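Local atomic coordinates of peptidoglycan synthetase penicillin-binding protein 3 (PDB entry 4YE5), a protein that probably binds penicillin and, as a member of the transpeptidase family, probably cross-links peptidoglycan during cell-wall synthesis. Residues T474-D479 with V538-G543; R482-S487 with S507-A512. One frame throughout, in Å; residues are numbered along the deposited sequence.

Contact 1. Residues T474-D479 with V538-G543; sequences TFVKVD and VTAEIG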
ATOM      1  N   THR A 474     -12.201 -10.533 -29.635  1.00 25.30           N
ATOM      2  CA  THR A 474     -11.457 -10.258 -30.868  1.00 26.88           C
ATOM      3  C   THR A 474     -10.165  -9.483 -30.571  1.00 24.04           C
ATOM      4  O   THR A 474      -9.235  -9.496 -31.380  1.00 24.79           O
ATOM      5  CB  THR A 474     -12.295  -9.477 -31.916  1.00 23.86           C
ATOM      6  OG1 THR A 474     -12.888  -8.342 -31.282  1.00 23.44           O
ATOM      7  CG2 THR A 474     -13.413 -10.362 -32.504  1.00 26.87           C
ATOM      8  N   PHE A 475     -10.105  -8.803 -29.421  1.00 20.82           N
ATOM      9  CA  PHE A 475      -8.912  -8.023 -29.062  1.00 18.85           C
ATOM     10  C   PHE A 475      -8.466  -8.160 -27.594  1.00 21.48           C
ATOM     11  O   PHE A 475      -7.432  -7.605 -27.197  1.00 19.78           O
ATOM     12  CB  PHE A 475      -9.063  -6.538 -29.460  1.00 18.40           C
ATOM     13  CG  PHE A 475     -10.108  -5.796 -28.676  1.00 17.22           C
ATOM     14  CD1 PHE A 475     -11.465  -5.941 -28.978  1.00 16.71           C
ATOM     15  CD2 PHE A 475      -9.743  -4.958 -27.640  1.00 19.60           C
ATOM     16  CE1 PHE A 475     -12.424  -5.258 -28.242  1.00 17.13           C
ATOM     17  CE2 PHE A 475     -10.695  -4.275 -26.904  1.00 19.26           C
ATOM     18  CZ  PHE A 475     -12.029  -4.429 -27.190  1.00 16.02           C
ATOM     19  N   VAL A 476      -9.235  -8.891 -26.785  1.00 20.96           N
ATOM     20  CA  VAL A 476      -8.841  -9.116 -25.380  1.00 20.06           C
ATOM     21  C   VAL A 476      -8.796 -10.632 -25.149  1.00 20.63           C
ATOM     22  O   VAL A 476      -9.832 -11.293 -25.127  1.00 18.24           O
ATOM     23  CB  VAL A 476      -9.805  -8.447 -24.368  1.00 18.83           C
ATOM     24  CG1 VAL A 476      -9.273  -8.607 -22.912  1.00 13.31           C
ATOM     25  CG2 VAL A 476     -10.022  -6.970 -24.694  1.00 16.37           C
ATOM     26  N   LYS A 477      -7.596 -11.178 -25.001  1.00 20.03           N
ATOM     27  CA  LYS A 477      -7.404 -12.626 -24.996  1.00 20.30           C
ATOM     28  C   LYS A 477      -6.244 -12.980 -24.090  1.00 22.79           C
ATOM     29  O   LYS A 477      -5.240 -12.290 -24.096  1.00 17.61           O
ATOM     30  CB  LYS A 477      -7.008 -13.143 -26.392  1.00 28.92           C
ATOM     31  CG  LYS A 477      -8.109 -13.305 -27.430  1.00 37.17           C
ATOM     32  CD  LYS A 477      -7.560 -14.089 -28.640  1.00 41.38           C
ATOM     33  CE  LYS A 477      -8.431 -13.949 -29.924  1.00 40.45           C
ATOM     34  NZ  LYS A 477      -8.466 -12.530 -30.486  1.00 27.66           N
ATOM     35  N   VAL A 478      -6.369 -14.078 -23.345  1.00 18.77           N
ATOM     36  CA  VAL A 478      -5.213 -14.698 -22.723  1.00 18.74           C
ATOM     37  C   VAL A 478      -5.272 -16.151 -23.163  1.00 22.91           C
ATOM     38  O   VAL A 478      -6.131 -16.911 -22.702  1.00 24.61           O
ATOM     39  CB  VAL A 478      -5.210 -14.608 -21.174  1.00 22.66           C
ATOM     40  CG1 VAL A 478      -3.975 -15.346 -20.611  1.00 26.03           C
ATOM     41  CG2 VAL A 478      -5.173 -13.166 -20.710  1.00 22.25           C
ATOM     42  N   ASP A 479      -4.384 -16.520 -24.084  1.00 22.15           N
ATOM     43  CA  ASP A 479      -4.471 -17.814 -24.759  1.00 28.73           C
ATOM     44  C   ASP A 479      -4.486 -18.975 -23.763  1.00 25.82           C
ATOM     45  O   ASP A 479      -3.623 -19.056 -22.887  1.00 26.11           O
ATOM     46  CB  ASP A 479      -3.321 -18.004 -25.744  1.00 33.37           C
ATOM     47  CG  ASP A 479      -3.461 -19.290 -26.548  1.00 40.62           C
ATOM     48  OD1 ASP A 479      -4.575 -19.534 -27.055  1.00 40.75           O
ATOM     49  OD2 ASP A 479      -2.476 -20.059 -26.663  1.00 45.55           O
ATOM     50  N   VAL A 538      -4.852  -4.314 -21.675  1.00 16.30           N
ATOM     51  CA  VAL A 538      -3.882  -4.106 -20.596  1.00 18.43           C
ATOM     52  C   VAL A 538      -4.105  -5.124 -19.470  1.00 17.27           C
ATOM     53  O   VAL A 538      -3.146  -5.690 -18.979  1.00 18.69           O
ATOM     54  CB  VAL A 538      -3.878  -2.632 -20.092  1.00 14.66           C
ATOM     55  CG1 VAL A 538      -2.778  -2.398 -19.001  1.00 10.65           C
ATOM     56  CG2 VAL A 538      -3.663  -1.681 -21.284  1.00 16.52           C
ATOM     57  N   THR A 539      -5.355  -5.413 -19.089  1.00 15.23           N
ATOM     58  CA  THR A 539      -5.550  -6.408 -18.030  1.00 16.52           C
ATOM     59  C   THR A 539      -5.089  -7.769 -18.521  1.00 14.80           C
ATOM     60  O   THR A 539      -4.576  -8.567 -17.753  1.00 18.36           O
ATOM     61  CB  THR A 539      -7.018  -6.537 -17.554  1.00 16.53           C
ATOM     62  OG1 THR A 539      -7.792  -7.244 -18.541  1.00 27.06           O
ATOM     63  CG2 THR A 539      -7.622  -5.162 -17.285  1.00 11.43           C
ATOM     64  N   ALA A 540      -5.302  -8.029 -19.811  1.00 14.27           N
ATOM     65  CA  ALA A 540      -4.911  -9.301 -20.412  1.00 21.11           C
ATOM     66  C   ALA A 540      -3.389  -9.523 -20.497  1.00 18.40           C
ATOM     67  O   ALA A 540      -2.912 -10.659 -20.395  1.00 17.47           O
ATOM     68  CB  ALA A 540      -5.576  -9.472 -21.806  1.00 17.06           C
ATOM     69  N   GLU A 541      -2.632  -8.449 -20.693  1.00 17.67           N
ATOM     70  CA  GLU A 541      -1.166  -8.531 -20.644  1.00 18.52           C
ATOM     71  C   GLU A 541      -0.707  -8.948 -19.234  1.00 22.42           C
ATOM     72  O   GLU A 541       0.180  -9.774 -19.068  1.00 19.05           O
ATOM     73  CB  GLU A 541      -0.536  -7.177 -20.985  1.00 19.32           C
ATOM     74  CG  GLU A 541      -0.663  -6.754 -22.447  1.00 37.56           C
ATOM     75  CD  GLU A 541       0.180  -7.620 -23.367  1.00 50.97           C
ATOM     76  OE1 GLU A 541       1.402  -7.726 -23.102  1.00 54.81           O
ATOM     77  OE2 GLU A 541      -0.381  -8.206 -24.336  1.00 52.93           O
ATOM     78  N   ILE A 542      -1.317  -8.363 -18.216  1.00 17.67           N
ATOM     79  CA  ILE A 542      -1.015  -8.744 -16.839  1.00 15.76           C
ATOM     80  C   ILE A 542      -1.470 -10.184 -16.608  1.00 18.89           C
ATOM     81  O   ILE A 542      -0.716 -11.003 -16.078  1.00 18.84           O
ATOM     82  CB  ILE A 542      -1.683  -7.774 -15.855  1.00 16.75           C
ATOM     83  CG1 ILE A 542      -1.105  -6.365 -16.057  1.00 14.56           C
ATOM     84  CG2 ILE A 542      -1.512  -8.253 -14.389  1.00 11.23           C
ATOM     85  CD1 ILE A 542      -1.993  -5.255 -15.432  1.00 11.62           C
ATOM     86  N   GLY A 543      -2.692 -10.489 -17.041  1.00 15.13           N
ATOM     87  CA  GLY A 543      -3.228 -11.842 -16.951  1.00 18.29           C
ATOM     88  C   GLY A 543      -2.313 -12.907 -17.550  1.00 18.71           C
ATOM     89  O   GLY A 543      -2.027 -13.926 -16.914  1.00 20.40           O
TER
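Val-478 and Ala-540 bring the two backbones closest, their CA atoms 5.9 Å apart, where the extended loop from Val-476 to Val-478 runs in roughly the same direction as the helix beside it. No hydrogen bond crosses between 474-479 and 538-543. Gly-543 N bonds Thr-539 O at 2.8 Å within the helix, and the loop meets the helix through van der Waals contact. Ala-540 lies at the centre, its CB bond directed at the loop and its methyl touched from three places. Val-476 approaches on one flank, with CG1 held anti to the backbone N (chi1 -175°) and 4.0 Å from Ala-540 CB. Val-478 comes from another flank, CG2 lying 3.9 Å from the same CB and also 3.4 Å from Ala-540 O. Between these two valines the backbone oxygen Lys-477 O rests 3.6 Å from Ala-540 CB. The alternation of an extended chain explains this pattern: both valines face the helix or its flank, while the Lys-477 side chain turns away and its NZ bonds Asn-473 O. Nearly one turn after Ala-540, Gly-543 presents bare backbone to the loop, and Val-478 CG1 comes within 4.3 Å of Gly-543 C. The small residues Ala-540 and Gly-543 thus let the loop lie close to the helix axis. This is how the transpeptidase domain seats the loop between helix 455-470 and strand 484-492 on helix 535-549. Val-476 and Val-478 also reach Tyr-506 and Ile-510 of strand 501-510, whereas the other sides of the helix are packed by Val-538 and Ile-542 against helix 221-238 and by Thr-539 and Ile-542 against strand 517-524.

Contact 2. Residues R482-S487 with S507-A512; sequences RMAAKS and STIIPA
Ala-484 and Ile-509 form a hydrogen-bonded pair near the open end of the antiparallel hairpin, whose short strand segments run almost exactly antiparallel (178°), their axes 4.6 Å apart at closest approach. Ile-509 N donates to Ala-484 O at 2.7 Å and Ala-484 N to Ile-509 O at 3.1 Å; Lys-486 and Ser-507 exchange a second such pair. Past the strand end, the cis peptide before Pro-511 bends the chain, yet Ala-512 N still bonds Arg-482 O at 2.8 Å, approaching from above the carbonyl plane. Ala-512 CB then folds back to 4.1 Å from Ala-484 CB. The selenomethionine Met-483 leans across Thr-508, whose CG2 lies 3.6 Å from Met-483 CG and 3.7 Å from SE; the Ile-510 side chain runs alongside that of Met-483, pointing the same way. With chi1 at -58°, Thr-508 turns CG2 toward Met-483, while OG1 passes Ala-485 CB and hydrogen-bonds Thr-539 OG1 of helix 535-549. Lys-486 probably belongs to the KSG-type motif of penicillin-binding proteins: its NZ bonds Ser-287 OG, the probable SxxK serine, and Leu-339 O. Arg-482 salt-bridges Glu-466 of helix 455-470. That helix packs on the face bearing Ala-484 and Ile-509, helix 408-419 adjoins Ser-507 and Ile-509, and strand 517-524 continues the sheet beyond 501-510.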
ATOM      1  N   ARG A 482     -10.024 -18.967 -19.826  1.00 23.60           N
ATOM      2  CA  ARG A 482     -11.322 -18.289 -19.827  1.00 23.12           C
ATOM      3  C   ARG A 482     -11.286 -17.105 -18.872  1.00 23.18           C
ATOM      4  O   ARG A 482     -10.694 -17.212 -17.803  1.00 21.02           O
ATOM      5  CB  ARG A 482     -12.413 -19.282 -19.423  1.00 23.92           C
ATOM      6  CG  ARG A 482     -12.621 -20.374 -20.473  1.00 26.06           C
ATOM      7  CD  ARG A 482     -13.413 -21.564 -19.946  1.00 21.49           C
ATOM      8  NE  ARG A 482     -14.669 -21.189 -19.302  1.00 23.16           N
ATOM      9  CZ  ARG A 482     -15.430 -22.048 -18.626  1.00 29.32           C
ATOM     10  NH1 ARG A 482     -15.071 -23.328 -18.527  1.00 26.74           N
ATOM     11  NH2 ARG A 482     -16.554 -21.639 -18.060  1.00 29.39           N
HETATM   12  N   MSE A 483     -11.909 -15.983 -19.260  1.00 17.40           N
HETATM   13  CA  MSE A 483     -11.982 -14.789 -18.413  1.00 18.47           C
HETATM   14  C   MSE A 483     -13.424 -14.396 -18.163  1.00 20.67           C
HETATM   15  O   MSE A 483     -14.281 -14.579 -19.023  1.00 19.45           O
HETATM   16  CB  MSE A 483     -11.289 -13.581 -19.083  1.00 18.85           C
HETATM   17  CG  MSE A 483      -9.749 -13.642 -19.074  1.00 25.70           C
HETATM   18 SE   MSE A 483      -8.921 -12.073 -19.916  0.54 24.45          SE
HETATM   19  CE  MSE A 483      -9.245 -12.540 -21.725  1.00 20.13           C
ATOM     20  N   ALA A 484     -13.680 -13.832 -16.989  1.00 17.32           N
ATOM     21  CA  ALA A 484     -14.972 -13.230 -16.700  1.00 18.94           C
ATOM     22  C   ALA A 484     -14.642 -11.777 -16.416  1.00 20.40           C
ATOM     23  O   ALA A 484     -13.845 -11.488 -15.519  1.00 21.17           O
ATOM     24  CB  ALA A 484     -15.611 -13.861 -15.487  1.00 14.04           C
ATOM     25  N   ALA A 485     -15.241 -10.864 -17.169  1.00 16.67           N
ATOM     26  CA  ALA A 485     -14.817  -9.473 -17.049  1.00 20.23           C
ATOM     27  C   ALA A 485     -15.916  -8.499 -17.387  1.00 19.51           C
ATOM     28  O   ALA A 485     -16.879  -8.861 -18.048  1.00 15.74           O
ATOM     29  CB  ALA A 485     -13.615  -9.228 -17.976  1.00 14.05           C
ATOM     30  N   LYS A 486     -15.741  -7.248 -16.975  1.00 13.10           N
ATOM     31  CA  LYS A 486     -16.613  -6.169 -17.419  1.00 15.47           C
ATOM     32  C   LYS A 486     -15.789  -4.942 -17.750  1.00 14.42           C
ATOM     33  O   LYS A 486     -14.792  -4.674 -17.085  1.00 12.77           O
ATOM     34  CB  LYS A 486     -17.650  -5.795 -16.336  1.00 15.17           C
ATOM     35  CG  LYS A 486     -19.031  -6.432 -16.536  1.00 20.78           C
ATOM     36  CD  LYS A 486     -19.742  -6.026 -17.837  1.00 14.47           C
ATOM     37  CE  LYS A 486     -20.291  -4.615 -17.736  1.00 19.34           C
ATOM     38  NZ  LYS A 486     -20.617  -4.006 -19.057  1.00 23.05           N
ATOM     39  N   SER A 487     -16.232  -4.180 -18.751  1.00 15.14           N
ATOM     40  CA  SER A 487     -15.624  -2.895 -19.089  1.00 14.08           C
ATOM     41  C   SER A 487     -16.531  -1.726 -18.730  1.00 19.22           C
ATOM     42  O   SER A 487     -17.746  -1.895 -18.580  1.00 15.41           O
ATOM     43  CB  SER A 487     -15.389  -2.817 -20.593  1.00 15.98           C
ATOM     44  OG  SER A 487     -16.634  -2.886 -21.269  1.00 18.79           O
ATOM     45  N   SER A 507     -12.149  -4.851 -15.418  1.00 12.18           N
ATOM     46  CA  SER A 507     -11.818  -5.716 -14.316  1.00 13.43           C
ATOM     47  C   SER A 507     -12.093  -7.155 -14.737  1.00 17.21           C
ATOM     48  O   SER A 507     -13.179  -7.482 -15.225  1.00 17.04           O
ATOM     49  CB  SER A 507     -12.607  -5.320 -13.068  1.00 17.29           C
ATOM     50  OG  SER A 507     -12.180  -6.081 -11.950  1.00 21.24           O
ATOM     51  N   THR A 508     -11.089  -8.002 -14.539  1.00 16.40           N
ATOM     52  CA  THR A 508     -11.108  -9.359 -15.030  1.00 13.34           C
ATOM     53  C   THR A 508     -10.891 -10.374 -13.906  1.00 12.56           C
ATOM     54  O   THR A 508     -10.013 -10.196 -13.049  1.00 15.11           O
ATOM     55  CB  THR A 508      -9.959  -9.576 -16.037  1.00 24.31           C
ATOM     56  OG1 THR A 508     -10.095  -8.639 -17.116  1.00 28.48           O
ATOM     57  CG2 THR A 508     -10.037 -11.001 -16.595  1.00 23.13           C
ATOM     58  N   ILE A 509     -11.680 -11.440 -13.932  1.00 13.87           N
ATOM     59  CA  ILE A 509     -11.499 -12.581 -13.034  1.00 15.92           C
ATOM     60  C   ILE A 509     -10.888 -13.679 -13.881  1.00 20.77           C
ATOM     61  O   ILE A 509     -11.406 -13.989 -14.948  1.00 17.85           O
ATOM     62  CB  ILE A 509     -12.860 -13.091 -12.508  1.00 12.64           C
ATOM     63  CG1 ILE A 509     -13.531 -12.009 -11.655  1.00 16.19           C
ATOM     64  CG2 ILE A 509     -12.668 -14.386 -11.737  1.00 14.64           C
ATOM     65  CD1 ILE A 509     -15.064 -12.214 -11.453  1.00 12.79           C
ATOM     66  N   ILE A 510      -9.784 -14.262 -13.429  1.00 13.32           N
ATOM     67  CA  ILE A 510      -9.091 -15.233 -14.263  1.00 16.19           C
ATOM     68  C   ILE A 510      -8.433 -16.349 -13.414  1.00 16.01           C
ATOM     69  O   ILE A 510      -7.948 -16.085 -12.316  1.00 20.35           O
ATOM     70  CB  ILE A 510      -8.050 -14.498 -15.159  1.00 18.98           C
ATOM     71  CG1 ILE A 510      -7.481 -15.437 -16.230  1.00 20.81           C
ATOM     72  CG2 ILE A 510      -6.910 -13.893 -14.311  1.00 18.84           C
ATOM     73  CD1 ILE A 510      -6.466 -14.770 -17.142  1.00 16.00           C
ATOM     74  N   PRO A 511      -8.507 -17.619 -13.868  1.00 18.77           N
ATOM     75  CA  PRO A 511      -9.380 -18.091 -14.959  1.00 19.55           C
ATOM     76  C   PRO A 511     -10.824 -18.197 -14.484  1.00 26.99           C
ATOM     77  O   PRO A 511     -11.046 -18.495 -13.304  1.00 22.45           O
ATOM     78  CB  PRO A 511      -8.825 -19.473 -15.309  1.00 17.18           C
ATOM     79  CG  PRO A 511      -7.994 -19.919 -14.095  1.00 21.36           C
ATOM     80  CD  PRO A 511      -7.617 -18.671 -13.333  1.00 18.35           C
ATOM     81  N   ALA A 512     -11.784 -17.960 -15.380  1.00 21.43           N
ATOM     82  CA  ALA A 512     -13.198 -17.970 -14.996  1.00 23.93           C
ATOM     83  C   ALA A 512     -13.658 -19.295 -14.374  1.00 28.09           C
ATOM     84  O   ALA A 512     -14.552 -19.312 -13.526  1.00 23.88           O
ATOM     85  CB  ALA A 512     -14.093 -17.621 -16.202  1.00 22.14           C
TER

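Overall arrangement
From the N terminus, the chain passes through the dimerisation region and much of the transpeptidase domain before reaching 474-479, then enters the hairpin of strands 484-492 and 501-510. Contact 2 closes this short loop. After strand 517-524 the chain arrives at helix 535-549, where contact 1 closes a longer loop with contact 2 nested inside it. The centres lie 10 Å apart and the two contacts touch: Thr-539 OG1 and Thr-508 OG1 probably share a hydrogen bond, and Met-483 CE packs on the backbone of Val-476 to Val-478. Together they tie the loop after helix 455-470 and the edge hairpin of the sheet to helix 535-549, which packs on the sheet.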